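PDB 1E6Y: methyl-coenzyme M reductase subunit beta, which forms, with its partner subunits, the nickel F430 enzyme that releases methane from methyl-coenzyme M, using coenzyme B as reductant, in the last step of methanogenesis. Local coordinates for residues H195-S200 with F403-T408; A310-C315 with V394-G399. All blocks are in the same frame, centred on the assembly; numbering follows the deposited sequence.

Contact 1. Residues H195-S200 with F403-T408; sequences HVAAIS and FSIEST
I405, in the first turn of helix 405-416, packs on A197 and A198 of helix 193-199. This is helix-helix packing in the C-terminal, largely helical part of the beta subunit, and the small alanines let the backbones come close: the CA atoms of A198 and I405 are 6.0 Å apart. I405 straddles the helix surface with two branches. CG2 stands anti to the backbone N and meets CB of A198 at 3.4 Å, tighter than usual carbon packing. The other branch leaves beside the backbone N (chi1 -66°) and runs out through CG1 to CD1, which touches CB of A197 at 3.7 Å. At the other end of the contact the H195 ring turns its edge to the T408 carbonyl. CE1 lies 3.7 Å from T408 O, close to the ring plane.

Polar links lie round this apolar shell. ND1 of H195 is hydrogen-bonded to S409 OG. N194 ND2, at the start of helix 193-199, bonds both T408 OG1 and F403 O, and so ties that helix to the start of helix 405-416. E406 forms a salt bridge with R202. S404 is the N-cap of helix 405-416: its OG accepts a weak bond from S407 N. At the end of the 195-200 segment, S200 OG donates to A197 O at 2.9 Å, tilted 31° from the carbonyl plane.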
# COMPACT_ATOMS: atom_id res chain seq x y z
N HIS E 195 4.67 24.62 5.98
CA HIS E 195 3.49 25.28 5.41
C HIS E 195 2.91 26.29 6.39
O HIS E 195 2.63 27.44 6.03
CB HIS E 195 2.41 24.26 5.06
CG HIS E 195 2.66 23.51 3.79
ND1 HIS E 195 3.82 23.66 3.05
CD2 HIS E 195 1.91 22.60 3.13
CE1 HIS E 195 3.76 22.88 1.99
NE2 HIS E 195 2.61 22.23 2.01
N VAL E 196 2.72 25.85 7.63
CA VAL E 196 2.12 26.67 8.67
C VAL E 196 3.00 27.87 8.98
O VAL E 196 2.52 29.01 9.03
CB VAL E 196 1.88 25.85 9.96
CG1 VAL E 196 1.28 26.73 11.05
CG2 VAL E 196 0.94 24.68 9.66
N ALA E 197 4.31 27.63 9.12
CA ALA E 197 5.27 28.71 9.35
C ALA E 197 5.31 29.71 8.20
O ALA E 197 5.44 30.91 8.42
CB ALA E 197 6.66 28.13 9.58
N ALA E 198 5.20 29.21 6.97
CA ALA E 198 5.14 30.06 5.78
C ALA E 198 3.92 30.97 5.82
O ALA E 198 4.03 32.17 5.61
CB ALA E 198 5.10 29.20 4.52
N ILE E 199 2.76 30.37 6.10
CA ILE E 199 1.51 31.11 6.18
C ILE E 199 1.53 32.17 7.29
O ILE E 199 1.01 33.28 7.12
CB ILE E 199 0.32 30.15 6.41
CG1 ILE E 199 0.13 29.28 5.16
CG2 ILE E 199 -0.95 30.92 6.71
CD1 ILE E 199 -0.78 28.09 5.38
N SER E 200 2.22 31.86 8.39
CA SER E 200 2.31 32.76 9.54
C SER E 200 3.28 33.92 9.30
O SER E 200 3.41 34.80 10.16
CB SER E 200 2.75 31.99 10.78
OG SER E 200 4.16 31.80 10.81
N PHE E 403 16.03 22.02 4.13
CA PHE E 403 14.65 22.00 3.69
C PHE E 403 13.86 23.07 4.41
O PHE E 403 13.05 22.80 5.31
CB PHE E 403 14.06 20.60 3.89
CG PHE E 403 14.74 19.57 3.04
CD1 PHE E 403 15.81 18.83 3.55
CD2 PHE E 403 14.47 19.49 1.68
CE1 PHE E 403 16.60 18.06 2.71
CE2 PHE E 403 15.26 18.72 0.83
CZ PHE E 403 16.33 18.00 1.35
N SER E 404 14.15 24.31 4.02
CA SER E 404 13.60 25.50 4.64
C SER E 404 12.17 25.74 4.20
O SER E 404 11.65 25.05 3.32
CB SER E 404 14.46 26.71 4.27
OG SER E 404 14.56 26.84 2.86
N ILE E 405 11.54 26.75 4.81
CA ILE E 405 10.21 27.19 4.43
C ILE E 405 10.13 27.49 2.94
O ILE E 405 9.23 27.03 2.25
CB ILE E 405 9.81 28.45 5.24
CG1 ILE E 405 9.67 28.11 6.72
CG2 ILE E 405 8.50 29.03 4.71
CD1 ILE E 405 9.60 29.32 7.63
N GLU E 406 11.13 28.21 2.43
CA GLU E 406 11.21 28.56 1.02
C GLU E 406 11.34 27.32 0.14
O GLU E 406 10.74 27.24 -0.93
CB GLU E 406 12.40 29.49 0.77
CG GLU E 406 12.52 30.64 1.76
CD GLU E 406 13.32 30.27 3.01
OE1 GLU E 406 12.72 30.12 4.09
OE2 GLU E 406 14.56 30.15 2.90
N SER E 407 12.09 26.34 0.63
CA SER E 407 12.36 25.11 -0.12
C SER E 407 11.09 24.30 -0.36
O SER E 407 10.85 23.84 -1.48
CB SER E 407 13.38 24.26 0.63
OG SER E 407 13.59 23.01 -0.01
N THR E 408 10.30 24.11 0.69
CA THR E 408 9.16 23.20 0.63
C THR E 408 7.83 23.93 0.45
O THR E 408 6.86 23.34 -0.03
CB THR E 408 9.05 22.33 1.91
OG1 THR E 408 8.71 23.16 3.03
CG2 THR E 408 10.37 21.62 2.19

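Contact 2. Residues A310-C315 with V394-G399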
# COMPACT_ATOMS: atom_id res chain seq x y z
N ALA E 310 8.94 26.89 26.37
CA ALA E 310 10.31 26.41 26.34
C ALA E 310 10.85 26.35 24.91
O ALA E 310 12.01 26.64 24.67
CB ALA E 310 10.40 25.03 26.99
N THR E 311 9.98 25.98 23.96
CA THR E 311 10.35 25.96 22.54
C THR E 311 10.69 27.36 22.05
O THR E 311 11.73 27.58 21.42
CB THR E 311 9.21 25.38 21.67
OG1 THR E 311 8.99 24.01 22.00
CG2 THR E 311 9.56 25.48 20.19
N LEU E 312 9.83 28.32 22.37
CA LEU E 312 10.04 29.70 21.97
C LEU E 312 11.32 30.28 22.57
O LEU E 312 12.06 30.99 21.89
CB LEU E 312 8.83 30.56 22.35
CG LEU E 312 7.54 30.26 21.57
CD1 LEU E 312 6.40 31.11 22.10
CD2 LEU E 312 7.77 30.52 20.10
N VAL E 313 11.64 29.86 23.79
CA VAL E 313 12.84 30.33 24.48
C VAL E 313 14.10 29.65 23.96
O VAL E 313 15.10 30.31 23.68
CB VAL E 313 12.72 30.10 26.02
CG1 VAL E 313 14.05 30.37 26.71
CG2 VAL E 313 11.64 31.01 26.59
N ASN E 314 14.04 28.33 23.76
CA ASN E 314 15.22 27.56 23.36
C ASN E 314 15.51 27.65 21.87
O ASN E 314 16.67 27.82 21.47
CB ASN E 314 15.05 26.09 23.77
CG ASN E 314 16.38 25.35 23.79
OD1 ASN E 314 17.41 25.90 24.20
ND2 ASN E 314 16.36 24.10 23.34
N CYS E 315 14.48 27.52 21.04
CA CYS E 315 14.63 27.73 19.60
C CYS E 315 14.86 29.21 19.29
O CYS E 315 15.63 29.54 18.40
CB CYS E 315 13.39 27.23 18.86
SG CYS E 315 13.21 25.45 18.88
N VAL E 394 10.15 26.24 13.53
CA VAL E 394 10.47 26.48 12.13
C VAL E 394 10.39 27.98 11.81
O VAL E 394 11.27 28.52 11.14
CB VAL E 394 9.53 25.68 11.21
CG1 VAL E 394 9.68 26.12 9.77
CG2 VAL E 394 9.83 24.20 11.34
N ALA E 395 9.38 28.64 12.37
CA ALA E 395 9.20 30.08 12.18
C ALA E 395 10.38 30.89 12.75
O ALA E 395 10.70 31.95 12.23
CB ALA E 395 7.90 30.53 12.83
N LEU E 396 11.03 30.35 13.77
CA LEU E 396 12.12 31.05 14.46
C LEU E 396 13.50 30.80 13.86
O LEU E 396 14.48 31.42 14.27
CB LEU E 396 12.14 30.67 15.94
CG LEU E 396 11.02 31.22 16.83
CD1 LEU E 396 11.02 30.48 18.16
CD2 LEU E 396 11.21 32.71 17.05
N ASP E 397 13.58 29.87 12.91
CA ASP E 397 14.86 29.51 12.31
C ASP E 397 15.40 30.63 11.42
O ASP E 397 14.70 31.14 10.55
CB ASP E 397 14.73 28.22 11.50
CG ASP E 397 16.07 27.60 11.15
OD1 ASP E 397 16.60 26.82 11.97
OD2 ASP E 397 16.59 27.89 10.06
N ALA E 398 16.67 30.97 11.61
CA ALA E 398 17.29 32.08 10.90
C ALA E 398 18.01 31.65 9.62
O ALA E 398 18.50 32.49 8.87
CB ALA E 398 18.26 32.82 11.82
N GLY E 399 18.10 30.33 9.40
CA GLY E 399 18.65 29.82 8.16
C GLY E 399 19.63 28.67 8.33
O GLY E 399 20.68 28.65 7.69
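L396 and L312 meet with their side chains crossed at about a right angle. Here the chain leaving helix 387-395 packs its leucine on helix 296-318, in the helical C-terminal part of the subunit. L396 CD1 does the touching: it rests 3.8 Å from CD2 of L312 and 3.9 Å from the carbonyl O of the same residue. The same methyl lies 4.1 Å from CB of C315, about one helical turn further on. It rests on the helix surface between L312 and C315. L396 points its CB at this helix; chi1 -72° sets CG beside the backbone N, and CD1 carries the contact. L312 starts out at an angle to L396, and its CD2 branch closes the gap. All the touching residues are buried, and the meeting is apolar.

Just beyond L396 the chain turns. D397 OD2 accepts from G399 N at 2.9 Å, an Asx turn, with the donor 52° out of the carboxylate plane. D397 OD1 bonds A321 N, and A398 pairs with R319 through the backbone; both tie the turn to the chain that follows helix 296-318.

T66 of the gamma subunit packs on both L312 and L396. Within the chain, helix 296-318 lies among its neighbours: L312 touches helix 247-255, T311 touches helix 323-339, and C315 packs on A393 of helix 387-395.

In the fold
The two contacts lie about 14 Å apart, centre to centre, in the C-terminal domain. Along the chain the order is 195-200, 310-315, 394-399, 403-408, so the segments of contact 2 fall between those of contact 1. Helix 387-395 and helix 405-416 are consecutive. The short linker after helix 387-395, which begins in contact 2, leads into the start of helix 405-416 in contact 1. The contacts also touch directly: V394 CG1 lies 3.6 Å from A197 CB and from I405 CG1. The end of helix 387-395 thus packs on both helices of contact 1 at V394. L396, just beyond it, packs on helix 296-318, where the gamma subunit also packs.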